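Local coordinates for chromosome partition protein Smc (Pyrococcus yayanosii, PDB 5XEI) that probably condenses and partitions chromosomes as a homodimeric ATPase, represented here by its head domain with part of the coiled coil and joint, at residues 91-95 with 129-135; 164-168 with 437-441; 230-235 with 298-302; 223-228 with 305-309. One frame throughout, in Å; residues are numbered along the deposited sequence.

Two of the four contacts lie in the ATPase head and two far out on the coiled-coil arm, with the centres of interactions 1 and 3 about 102 Å apart. Interaction 2 is buried and joins two helix ends distant in sequence, by isoleucine and phenylalanine packing and one weak lysine bond. Interaction 1, partly buried and about 15 Å away between centres, is built round an aromatic ring. Interactions 3 and 4, also partly buried, are neighbouring steps of one antiparallel pairing, both using helices 170-246 and 298-315. Each has an aliphatic seam bordered by charged side chains, and in interaction 4 those charges also reach the partner helix through a long salt bridge.

Interaction 1. Residues 91-95 with 129-135; sequences RGFPI and LLSAAMI
Phe93 lies against the C-terminal end of helix 123-132 in the ABC-ATPase head, where the loop between strands 80-87 and 99-106 of the antiparallel sheet meets a helix closed by a Schellman motif. Apolar packing carries most of the contact. With CG anti to the carbonyl carbon (chi1 -75°), Phe93 brings one face of its ring against Ala133 CB. This is a CH-pi contact, Ala133 CB standing 3.8 Å from the centroid of the Phe93 ring and 23° off its normal. Two leucines take the edge instead, near the ring plane: Leu129 CD1 lies 3.5 Å from Phe93 CD1, and Leu130 CD2 lies 3.6 Å from Phe93 CE1. Ile135 meets CZ of the ring obliquely. Phe86 and Val100, on strands 80-87 and 99-106, tie the buried ring to the sheet, and Pro2 also touches it.

Toward the exposed margin the packing passes to Pro94. Leu129 CD1 serves a second partner here, Pro94 CD at 3.5 Å, while Pro94 CG rests on Ala132 CB at 3.7 Å.

Backbone hydrogen bonds within each segment set its shape. Pro94 is the centre of an inverse gamma turn, with Ile95 N bonded to Phe93 O. In the Schellman motif Ile135 N returns to Leu130 O and Met134 N to Ser131 O, with Met134 at positive phi; this reversal brings Ile135 back to the ring.

A CA-H...O contact adds to the packing, Ala133 CA standing 3.5 Å from Gly92 O.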
loop_
_atom_site.group_PDB
_atom_site.type_symbol
_atom_site.label_atom_id
_atom_site.label_comp_id
_atom_site.label_asym_id
_atom_site.label_seq_id
_atom_site.Cartn_x
_atom_site.Cartn_y
_atom_site.Cartn_z
ATOM N N ARG A 91 8.189 23.800 10.655
ATOM C CA ARG A 91 7.826 22.404 10.928
ATOM C C ARG A 91 7.836 21.520 9.678
ATOM O O ARG A 91 7.095 20.534 9.606
ATOM C CB ARG A 91 6.463 22.314 11.616
ATOM C CG ARG A 91 6.464 22.733 13.068
ATOM C CD ARG A 91 7.497 21.973 13.839
ATOM N NE ARG A 91 7.362 22.182 15.276
ATOM C CZ ARG A 91 7.807 23.262 15.911
ATOM N NH1 ARG A 91 7.665 23.372 17.227
ATOM N NH2 ARG A 91 8.378 24.241 15.222
ATOM N N GLY A 92 8.668 21.838 8.681
ATOM C CA GLY A 92 8.893 20.880 7.606
ATOM C C GLY A 92 9.385 19.540 8.121
ATOM O O GLY A 92 9.081 18.489 7.546
ATOM N N PHE A 93 10.158 19.559 9.199
ATOM C CA PHE A 93 10.524 18.336 9.882
ATOM C C PHE A 93 9.405 17.934 10.835
ATOM O O PHE A 93 8.971 18.758 11.653
ATOM C CB PHE A 93 11.811 18.523 10.663
ATOM C CG PHE A 93 13.040 18.562 9.820
ATOM C CD1 PHE A 93 13.575 17.394 9.303
ATOM C CD2 PHE A 93 13.694 19.760 9.584
ATOM C CE1 PHE A 93 14.733 17.423 8.536
ATOM C CE2 PHE A 93 14.851 19.802 8.818
ATOM C CZ PHE A 93 15.372 18.626 8.294
ATOM N N PRO A 94 8.906 16.687 10.757
ATOM C CA PRO A 94 7.968 16.200 11.779
ATOM C C PRO A 94 8.618 16.064 13.145
ATOM O O PRO A 94 8.768 14.950 13.660
ATOM C CB PRO A 94 7.529 14.836 11.231
ATOM C CG PRO A 94 8.606 14.438 10.282
ATOM C CD PRO A 94 9.044 15.728 9.647
ATOM N N ILE A 95 9.020 17.193 13.726
ATOM C CA ILE A 95 9.601 17.268 15.062
ATOM C C ILE A 95 9.083 18.547 15.689
ATOM O O ILE A 95 9.064 19.596 15.036
ATOM C CB ILE A 95 11.140 17.286 15.033
ATOM C CG1 ILE A 95 11.702 15.950 14.575
ATOM C CG2 ILE A 95 11.699 17.647 16.405
ATOM C CD1 ILE A 95 11.954 14.998 15.723
ATOM N N LEU A 129 13.293 10.762 8.195
ATOM C CA LEU A 129 12.903 12.119 8.561
ATOM C C LEU A 129 13.401 13.143 7.529
ATOM O O LEU A 129 12.671 14.080 7.159
ATOM C CB LEU A 129 13.421 12.426 9.974
ATOM C CG LEU A 129 13.546 13.870 10.465
ATOM C CD1 LEU A 129 12.175 14.431 10.569
ATOM C CD2 LEU A 129 14.194 13.990 11.831
ATOM N N LEU A 130 14.624 12.977 7.022
ATOM C CA LEU A 130 15.042 13.843 5.928
ATOM C C LEU A 130 14.122 13.696 4.727
ATOM O O LEU A 130 13.906 14.674 4.000
ATOM C CB LEU A 130 16.491 13.562 5.550
ATOM C CG LEU A 130 17.425 13.935 6.701
ATOM C CD1 LEU A 130 18.877 13.551 6.460
ATOM C CD2 LEU A 130 17.303 15.404 6.990
ATOM N N SER A 131 13.543 12.503 4.520
ATOM C CA SER A 131 12.576 12.330 3.436
ATOM C C SER A 131 11.271 13.032 3.746
ATOM O O SER A 131 10.719 13.732 2.893
ATOM C CB SER A 131 12.305 10.857 3.165
ATOM O OG SER A 131 13.061 10.396 2.063
ATOM N N ALA A 132 10.752 12.834 4.958
ATOM C CA ALA A 132 9.538 13.529 5.368
ATOM C C ALA A 132 9.659 15.035 5.174
ATOM O O ALA A 132 8.678 15.694 4.820
ATOM C CB ALA A 132 9.213 13.201 6.824
ATOM N N ALA A 133 10.840 15.601 5.381
ATOM C CA ALA A 133 11.040 17.021 5.109
ATOM C C ALA A 133 11.392 17.285 3.650
ATOM O O ALA A 133 11.808 18.402 3.302
ATOM C CB ALA A 133 12.128 17.586 6.028
ATOM N N MET A 134 11.228 16.267 2.803
ATOM C CA MET A 134 11.668 16.267 1.408
ATOM C C MET A 134 13.001 16.986 1.230
ATOM O O MET A 134 13.216 17.691 0.245
ATOM C CB MET A 134 10.586 16.853 0.482
ATOM C CG MET A 134 10.243 18.327 0.685
ATOM S SD MET A 134 9.956 19.172 -0.880
ATOM C CE MET A 134 9.738 20.854 -0.349
ATOM N N ILE A 135 13.912 16.796 2.181
ATOM C CA ILE A 135 15.288 17.251 2.024
ATOM C C ILE A 135 15.956 16.391 0.968
ATOM O O ILE A 135 16.067 15.164 1.131
ATOM C CB ILE A 135 16.057 17.164 3.346
ATOM C CG1 ILE A 135 15.412 18.038 4.412
ATOM C CG2 ILE A 135 17.524 17.526 3.120
ATOM C CD1 ILE A 135 15.925 19.439 4.448
#

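Interaction 2. Residues 164-168 with 437-441; sequences DEISG and IQRFK
The Phe440 ring meets Ile166 obliquely, its CD2 lying 3.9 Å from Ile166 CG2, and the two side chains slide past each other in opposite directions. The contact joins two helix ends of the P-loop NTPase fold of the head: helix 156-167, closed by a Schellman motif at Gly168, and helix 424-440, which starts within the ABC signature motif of this family.

Ile166 is the central residue, with a different branch for each side. Its CG2 methyl is shared between Phe440 and Lys441, whose CB stands 3.9 Å from Ile166 CG2. Its CG1 points to Ile437, with Ile437 CG2 4.1 Å from Ile166 CG1 and the two side chains crossing at about a right angle. Ala371 of helix 321-383 also touches Phe440, and Tyr140 touches Ile437.

In the Schellman motif Gly168 has positive phi, and its N bonds to Asp164 O and, weakly, to Glu165 O. Ile166 O belongs to this last turn, a helix end where a positive charge is likely to be favoured. Lys441 runs along it: CG is anti to the backbone N (chi1 -155°), and bends at the next two torsions steer the still long chain past Ile166 to the helix end, where Lys441 NZ makes a weak hydrogen bond to Ile166 O at 3.3 Å.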
loop_
_atom_site.group_PDB
_atom_site.type_symbol
_atom_site.label_atom_id
_atom_site.label_comp_id
_atom_site.label_asym_id
_atom_site.label_seq_id
_atom_site.Cartn_x
_atom_site.Cartn_y
_atom_site.Cartn_z
ATOM N N ASP A 164 7.405 11.981 -9.794
ATOM C CA ASP A 164 6.447 11.350 -8.875
ATOM C C ASP A 164 6.539 11.947 -7.483
ATOM O O ASP A 164 5.534 12.392 -6.907
ATOM C CB ASP A 164 6.653 9.832 -8.764
ATOM C CG ASP A 164 6.538 9.104 -10.098
ATOM O OD1 ASP A 164 5.836 9.609 -11.001
ATOM O OD2 ASP A 164 7.116 7.997 -10.236
ATOM N N GLU A 165 7.743 11.921 -6.912
ATOM C CA GLU A 165 7.995 12.588 -5.640
ATOM C C GLU A 165 7.431 14.011 -5.616
ATOM O O GLU A 165 6.627 14.359 -4.743
ATOM C CB GLU A 165 9.497 12.580 -5.376
ATOM C CG GLU A 165 10.049 11.172 -5.134
ATOM C CD GLU A 165 11.487 11.175 -4.641
ATOM O OE1 GLU A 165 12.254 10.259 -5.018
ATOM O OE2 GLU A 165 11.841 12.109 -3.890
ATOM N N ILE A 166 7.817 14.842 -6.586
ATOM C CA ILE A 166 7.435 16.249 -6.534
ATOM C C ILE A 166 5.915 16.395 -6.575
ATOM O O ILE A 166 5.325 17.201 -5.845
ATOM C CB ILE A 166 8.107 17.037 -7.676
ATOM C CG1 ILE A 166 9.635 16.929 -7.614
ATOM C CG2 ILE A 166 7.670 18.477 -7.636
ATOM C CD1 ILE A 166 10.208 17.028 -6.227
ATOM N N SER A 167 5.265 15.623 -7.444
ATOM C CA SER A 167 3.824 15.739 -7.589
ATOM C C SER A 167 3.095 15.268 -6.345
ATOM O O SER A 167 1.967 15.711 -6.100
ATOM C CB SER A 167 3.345 14.958 -8.816
ATOM O OG SER A 167 3.759 13.611 -8.769
ATOM N N GLY A 168 3.720 14.409 -5.546
ATOM C CA GLY A 168 3.121 13.986 -4.298
ATOM C C GLY A 168 2.053 12.926 -4.436
ATOM O O GLY A 168 1.153 12.854 -3.594
ATOM N N ILE A 437 11.615 22.683 -11.408
ATOM C CA ILE A 437 11.084 22.057 -10.208
ATOM C C ILE A 437 11.065 23.048 -9.055
ATOM O O ILE A 437 10.097 23.118 -8.291
ATOM C CB ILE A 437 11.899 20.806 -9.857
ATOM C CG1 ILE A 437 11.522 19.641 -10.769
ATOM C CG2 ILE A 437 11.648 20.422 -8.411
ATOM C CD1 ILE A 437 12.197 19.605 -12.102
ATOM N N GLN A 438 12.117 23.848 -8.920
ATOM C CA GLN A 438 12.226 24.690 -7.739
ATOM C C GLN A 438 11.108 25.724 -7.698
ATOM O O GLN A 438 10.670 26.111 -6.611
ATOM C CB GLN A 438 13.615 25.339 -7.696
ATOM C CG GLN A 438 13.666 26.830 -8.003
ATOM C CD GLN A 438 13.292 27.709 -6.827
ATOM O OE1 GLN A 438 13.262 27.259 -5.685
ATOM N NE2 GLN A 438 12.981 28.968 -7.109
ATOM N N ARG A 439 10.620 26.173 -8.858
ATOM C CA ARG A 439 9.515 27.132 -8.862
ATOM C C ARG A 439 8.194 26.456 -8.579
ATOM O O ARG A 439 7.321 27.052 -7.939
ATOM C CB ARG A 439 9.444 27.882 -10.181
ATOM C CG ARG A 439 10.783 28.420 -10.504
ATOM C CD ARG A 439 10.755 29.842 -11.068
ATOM N NE ARG A 439 11.904 30.549 -10.531
ATOM C CZ ARG A 439 12.403 31.643 -11.092
ATOM N NH1 ARG A 439 11.853 32.112 -12.221
ATOM N NH2 ARG A 439 13.457 32.262 -10.551
ATOM N N PHE A 440 8.045 25.203 -8.981
ATOM C CA PHE A 440 6.855 24.484 -8.574
ATOM C C PHE A 440 6.913 24.166 -7.093
ATOM O O PHE A 440 6.064 24.607 -6.309
ATOM C CB PHE A 440 6.705 23.223 -9.411
ATOM C CG PHE A 440 5.407 22.554 -9.228
ATOM C CD1 PHE A 440 4.286 23.010 -9.903
ATOM C CD2 PHE A 440 5.289 21.470 -8.383
ATOM C CE1 PHE A 440 3.060 22.389 -9.737
ATOM C CE2 PHE A 440 4.073 20.835 -8.219
ATOM C CZ PHE A 440 2.955 21.296 -8.894
ATOM N N LYS A 441 7.936 23.424 -6.680
ATOM C CA LYS A 441 8.032 22.950 -5.302
ATOM C C LYS A 441 9.452 23.192 -4.800
ATOM O O LYS A 441 10.330 22.330 -4.931
ATOM C CB LYS A 441 7.644 21.474 -5.194
ATOM C CG LYS A 441 7.142 21.078 -3.810
ATOM C CD LYS A 441 6.088 19.934 -3.838
ATOM C CE LYS A 441 4.645 20.455 -4.031
ATOM N NZ LYS A 441 3.578 19.381 -4.125
#

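Interaction 3. Residues 230-235 with 298-302; sequences ALLLGE and LEVLR
Leu231 and Leu301 pack shoulder to shoulder along the closely packed side of two antiparallel helices, whose short axes approach to 9.6 Å at 154°. Leu231 CB lies 4.1 Å from Leu301 CB, while Leu301 CD1 reaches over the partner backbone to Leu231 N and also touches Ala230 CB at 4.0 Å. One turn away, Leu298 lies over Gly234. The glycine carries no side chain, and Leu298 CD1 comes to 4.0 Å from Gly234 CA. The other methyl, Leu298 CD2, is directed at Glu235 CA (4.1 Å), and Leu298 CG touches Leu231 CD1. An alanine in place of Leu298 would probably leave Gly234 and the backbone of Glu235 without their methyl cover and open a gap beside Leu231.

The other side is more open to solvent. There the aliphatic part of Arg302 lies across Leu231, with Arg302 CG 3.8 Å from Leu231 CD1. A bend at chi3 (-62°) turns its guanidinium back to its own helix, where Arg302 NH2 bonds Glu299 OE2 at 2.7 Å, reaching it from the syn side but out of the carboxylate plane. Glu235, of opposite charge, stays too far from Arg302 for an ion pair.

Leu298 opens helix 298-315, which runs antiparallel to the long helix 170-246 in the coiled-coil arm of the SMC protein. Helix 261-278 packs on the latter helix through Lys276, which touches Leu232 and Glu235, while Val291 of a nearby loop touches Ala230.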
loop_
_atom_site.group_PDB
_atom_site.type_symbol
_atom_site.label_atom_id
_atom_site.label_comp_id
_atom_site.label_asym_id
_atom_site.label_seq_id
_atom_site.Cartn_x
_atom_site.Cartn_y
_atom_site.Cartn_z
ATOM N N ALA A 230 -60.020 -50.137 11.060
ATOM C CA ALA A 230 -61.133 -50.618 10.244
ATOM C C ALA A 230 -61.275 -52.130 10.340
ATOM O O ALA A 230 -62.327 -52.639 10.741
ATOM C CB ALA A 230 -60.943 -50.200 8.788
ATOM N N LEU A 231 -60.223 -52.869 9.962
ATOM C CA LEU A 231 -60.263 -54.327 10.063
ATOM C C LEU A 231 -60.735 -54.765 11.437
ATOM O O LEU A 231 -61.340 -55.831 11.585
ATOM C CB LEU A 231 -58.885 -54.928 9.773
ATOM C CG LEU A 231 -58.571 -56.307 10.376
ATOM C CD1 LEU A 231 -59.374 -57.389 9.690
ATOM C CD2 LEU A 231 -57.110 -56.649 10.310
ATOM N N LEU A 232 -60.522 -53.931 12.444
ATOM C CA LEU A 232 -60.864 -54.335 13.793
ATOM C C LEU A 232 -62.339 -54.086 14.112
ATOM O O LEU A 232 -62.978 -54.927 14.754
ATOM C CB LEU A 232 -59.935 -53.630 14.765
ATOM C CG LEU A 232 -60.312 -53.696 16.220
ATOM C CD1 LEU A 232 -60.486 -55.130 16.598
ATOM C CD2 LEU A 232 -59.112 -53.200 16.902
ATOM N N LEU A 233 -62.909 -52.963 13.668
ATOM C CA LEU A 233 -64.345 -52.759 13.843
ATOM C C LEU A 233 -65.139 -53.885 13.187
ATOM O O LEU A 233 -66.061 -54.446 13.790
ATOM C CB LEU A 233 -64.751 -51.399 13.280
ATOM C CG LEU A 233 -64.270 -50.223 14.123
ATOM C CD1 LEU A 233 -64.513 -48.880 13.449
ATOM C CD2 LEU A 233 -64.963 -50.275 15.454
ATOM N N GLY A 234 -64.773 -54.247 11.956
ATOM C CA GLY A 234 -65.347 -55.437 11.352
ATOM C C GLY A 234 -65.040 -56.700 12.133
ATOM O O GLY A 234 -65.909 -57.561 12.293
ATOM N N GLU A 235 -63.812 -56.816 12.658
ATOM C CA GLU A 235 -63.371 -58.028 13.354
ATOM C C GLU A 235 -64.242 -58.400 14.557
ATOM O O GLU A 235 -64.051 -59.495 15.106
ATOM C CB GLU A 235 -61.911 -57.900 13.830
ATOM C CG GLU A 235 -60.857 -58.701 13.034
ATOM C CD GLU A 235 -59.448 -58.661 13.674
ATOM O OE1 GLU A 235 -59.273 -57.985 14.712
ATOM O OE2 GLU A 235 -58.509 -59.304 13.144
ATOM N N LEU A 298 -63.426 -58.331 5.428
ATOM C CA LEU A 298 -62.246 -58.411 6.270
ATOM C C LEU A 298 -61.022 -58.829 5.474
ATOM O O LEU A 298 -59.947 -58.240 5.626
ATOM C CB LEU A 298 -62.499 -59.355 7.438
ATOM C CG LEU A 298 -63.174 -58.666 8.627
ATOM C CD1 LEU A 298 -64.355 -57.762 8.255
ATOM C CD2 LEU A 298 -63.575 -59.704 9.645
ATOM N N GLU A 299 -61.164 -59.816 4.591
ATOM C CA GLU A 299 -59.976 -60.334 3.923
ATOM C C GLU A 299 -59.413 -59.377 2.869
ATOM O O GLU A 299 -58.228 -59.476 2.529
ATOM C CB GLU A 299 -60.262 -61.709 3.327
ATOM C CG GLU A 299 -60.320 -62.831 4.372
ATOM C CD GLU A 299 -58.981 -63.089 5.090
ATOM O OE1 GLU A 299 -58.264 -62.127 5.434
ATOM O OE2 GLU A 299 -58.645 -64.272 5.313
ATOM N N VAL A 300 -60.210 -58.440 2.349
ATOM C CA VAL A 300 -59.591 -57.419 1.506
ATOM C C VAL A 300 -58.806 -56.432 2.370
ATOM O O VAL A 300 -57.757 -55.916 1.954
ATOM C CB VAL A 300 -60.637 -56.711 0.622
ATOM C CG1 VAL A 300 -61.495 -57.742 -0.084
ATOM C CG2 VAL A 300 -61.473 -55.720 1.422
ATOM N N LEU A 301 -59.269 -56.184 3.596
ATOM C CA LEU A 301 -58.523 -55.317 4.495
ATOM C C LEU A 301 -57.214 -55.963 4.933
ATOM O O LEU A 301 -56.210 -55.270 5.108
ATOM C CB LEU A 301 -59.388 -54.966 5.698
ATOM C CG LEU A 301 -60.429 -53.910 5.359
ATOM C CD1 LEU A 301 -61.203 -53.538 6.589
ATOM C CD2 LEU A 301 -59.729 -52.691 4.767
ATOM N N ARG A 302 -57.196 -57.283 5.117
ATOM C CA ARG A 302 -55.953 -57.924 5.528
ATOM C C ARG A 302 -54.969 -58.017 4.369
ATOM O O ARG A 302 -53.757 -57.884 4.570
ATOM C CB ARG A 302 -56.230 -59.305 6.119
ATOM C CG ARG A 302 -57.398 -59.311 7.076
ATOM C CD ARG A 302 -57.303 -60.417 8.113
ATOM N NE ARG A 302 -57.319 -61.751 7.518
ATOM C CZ ARG A 302 -57.278 -62.882 8.217
ATOM N NH1 ARG A 302 -57.238 -62.837 9.543
ATOM N NH2 ARG A 302 -57.289 -64.056 7.592
#

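Interaction 4. Residues 223-228 with 305-309; sequences RLERAR and IEDME
Met308 reaches Leu224 and Ala227 through a folded chain: CG is anti to the backbone N (chi1 -150°), and bends at the next two torsions lay SD beside Arg223 CB and swing CE over the backbone of Leu224, 3.9 Å from Ala227 CB. With CG1 anti to the carbonyl carbon and CD1 extended beyond it, Ile305 reaches Ala227 O, while Ile305 CG1 stays 3.8 Å from Ala227 CB. Its CG2 branch meets Leu224 CD1 at 3.9 Å, the two side chains nearly at right angles.

Arg228 is extended along the flank, with Leu224 CD2 over one face of its guanidinium. Its NH1 bonds the syn lone pair of Glu225 OE2 at 3.0 Å, and its NH2 makes a long salt bridge across the helices to Glu309 OE1 at 3.8 Å. The guanidinium plane of Arg228 and the carboxylate plane of Glu309 are 87° apart. A methionine at Arg228 would probably leave both Glu225 and Glu309 without their shared cationic partner.

Ile305 fits among Leu224, Ala227, Arg228 and Leu231, and Met308 among Leu220, Arg223, Leu224 and Ala227, the knobs-into-holes packing of an antiparallel coiled coil, here the arm leading away from the SMC head.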
loop_
_atom_site.group_PDB
_atom_site.type_symbol
_atom_site.label_atom_id
_atom_site.label_comp_id
_atom_site.label_asym_id
_atom_site.label_seq_id
_atom_site.Cartn_x
_atom_site.Cartn_y
_atom_site.Cartn_z
ATOM N N ARG A 223 -52.283 -44.285 6.686
ATOM C CA ARG A 223 -53.282 -45.151 6.078
ATOM C C ARG A 223 -53.225 -46.540 6.704
ATOM O O ARG A 223 -54.263 -47.100 7.085
ATOM C CB ARG A 223 -53.112 -45.184 4.554
ATOM C CG ARG A 223 -53.715 -43.955 3.839
ATOM C CD ARG A 223 -55.281 -43.955 3.694
ATOM N NE ARG A 223 -56.039 -44.162 4.937
ATOM C CZ ARG A 223 -57.361 -44.378 5.021
ATOM N NH1 ARG A 223 -58.130 -44.364 3.926
ATOM N NH2 ARG A 223 -57.932 -44.566 6.223
ATOM N N LEU A 224 -52.017 -47.066 6.924
ATOM C CA LEU A 224 -51.892 -48.369 7.563
ATOM C C LEU A 224 -52.600 -48.415 8.915
ATOM O O LEU A 224 -53.137 -49.460 9.294
ATOM C CB LEU A 224 -50.416 -48.744 7.718
ATOM C CG LEU A 224 -50.144 -50.056 8.456
ATOM C CD1 LEU A 224 -50.776 -51.223 7.721
ATOM C CD2 LEU A 224 -48.649 -50.267 8.639
ATOM N N GLU A 225 -52.644 -47.306 9.653
ATOM C CA GLU A 225 -53.231 -47.435 10.979
ATOM C C GLU A 225 -54.745 -47.314 10.966
ATOM O O GLU A 225 -55.422 -48.017 11.725
ATOM C CB GLU A 225 -52.634 -46.419 11.954
ATOM C CG GLU A 225 -52.726 -46.865 13.443
ATOM C CD GLU A 225 -51.907 -48.148 13.794
ATOM O OE1 GLU A 225 -51.813 -48.502 14.997
ATOM O OE2 GLU A 225 -51.357 -48.817 12.887
ATOM N N ARG A 226 -55.308 -46.453 10.123
ATOM C CA ARG A 226 -56.758 -46.412 10.006
ATOM C C ARG A 226 -57.293 -47.754 9.491
ATOM O O ARG A 226 -58.254 -48.311 10.037
ATOM C CB ARG A 226 -57.162 -45.249 9.101
ATOM C CG ARG A 226 -56.400 -43.905 9.297
ATOM C CD ARG A 226 -57.198 -42.736 8.609
ATOM N NE ARG A 226 -56.485 -41.448 8.417
ATOM C CZ ARG A 226 -55.515 -41.217 7.520
ATOM N NH1 ARG A 226 -55.107 -42.206 6.749
ATOM N NH2 ARG A 226 -54.931 -40.013 7.396
ATOM N N ALA A 227 -56.628 -48.323 8.481
ATOM C CA ALA A 227 -56.947 -49.676 8.037
ATOM C C ALA A 227 -56.880 -50.685 9.177
ATOM O O ALA A 227 -57.666 -51.638 9.220
ATOM C CB ALA A 227 -56.003 -50.088 6.909
ATOM N N ARG A 228 -55.946 -50.510 10.108
ATOM C CA ARG A 228 -55.902 -51.432 11.238
ATOM C C ARG A 228 -57.116 -51.249 12.138
ATOM O O ARG A 228 -57.662 -52.225 12.666
ATOM C CB ARG A 228 -54.614 -51.248 12.030
ATOM C CG ARG A 228 -53.442 -51.898 11.372
ATOM C CD ARG A 228 -52.175 -51.652 12.146
ATOM N NE ARG A 228 -51.052 -52.278 11.469
ATOM C CZ ARG A 228 -49.783 -52.016 11.735
ATOM N NH1 ARG A 228 -49.472 -51.119 12.669
ATOM N NH2 ARG A 228 -48.834 -52.646 11.052
ATOM N N ILE A 305 -53.685 -54.451 4.119
ATOM C CA ILE A 305 -52.742 -54.174 5.190
ATOM C C ILE A 305 -51.413 -54.857 4.897
ATOM O O ILE A 305 -50.346 -54.235 4.978
ATOM C CB ILE A 305 -53.347 -54.596 6.544
ATOM C CG1 ILE A 305 -54.344 -53.522 7.011
ATOM C CG2 ILE A 305 -52.270 -54.837 7.589
ATOM C CD1 ILE A 305 -55.202 -53.896 8.220
ATOM N N GLU A 306 -51.461 -56.128 4.491
ATOM C CA GLU A 306 -50.239 -56.836 4.128
ATOM C C GLU A 306 -49.454 -56.059 3.076
ATOM O O GLU A 306 -48.219 -55.991 3.128
ATOM C CB GLU A 306 -50.582 -58.243 3.628
ATOM C CG GLU A 306 -49.369 -59.130 3.366
ATOM C CD GLU A 306 -49.682 -60.331 2.473
ATOM O OE1 GLU A 306 -49.994 -61.422 3.003
ATOM O OE2 GLU A 306 -49.611 -60.190 1.234
ATOM N N ASP A 307 -50.162 -55.442 2.126
ATOM C CA ASP A 307 -49.502 -54.649 1.094
ATOM C C ASP A 307 -48.875 -53.396 1.693
ATOM O O ASP A 307 -47.670 -53.153 1.547
ATOM C CB ASP A 307 -50.501 -54.287 -0.008
ATOM N N MET A 308 -49.688 -52.583 2.371
ATOM C CA MET A 308 -49.188 -51.348 2.963
ATOM C C MET A 308 -47.984 -51.619 3.851
ATOM O O MET A 308 -47.001 -50.875 3.822
ATOM C CB MET A 308 -50.306 -50.681 3.750
ATOM C CG MET A 308 -50.213 -49.182 3.810
ATOM S SD MET A 308 -51.858 -48.426 3.737
ATOM C CE MET A 308 -52.807 -49.621 4.682
ATOM N N GLU A 309 -48.025 -52.712 4.612
ATOM C CA GLU A 309 -46.858 -53.115 5.388
ATOM C C GLU A 309 -45.679 -53.476 4.497
ATOM O O GLU A 309 -44.525 -53.404 4.935
ATOM C CB GLU A 309 -47.195 -54.305 6.270
ATOM C CG GLU A 309 -48.249 -54.048 7.314
ATOM C CD GLU A 309 -48.388 -55.231 8.256
ATOM O OE1 GLU A 309 -47.429 -55.502 9.005
ATOM O OE2 GLU A 309 -49.433 -55.909 8.238
#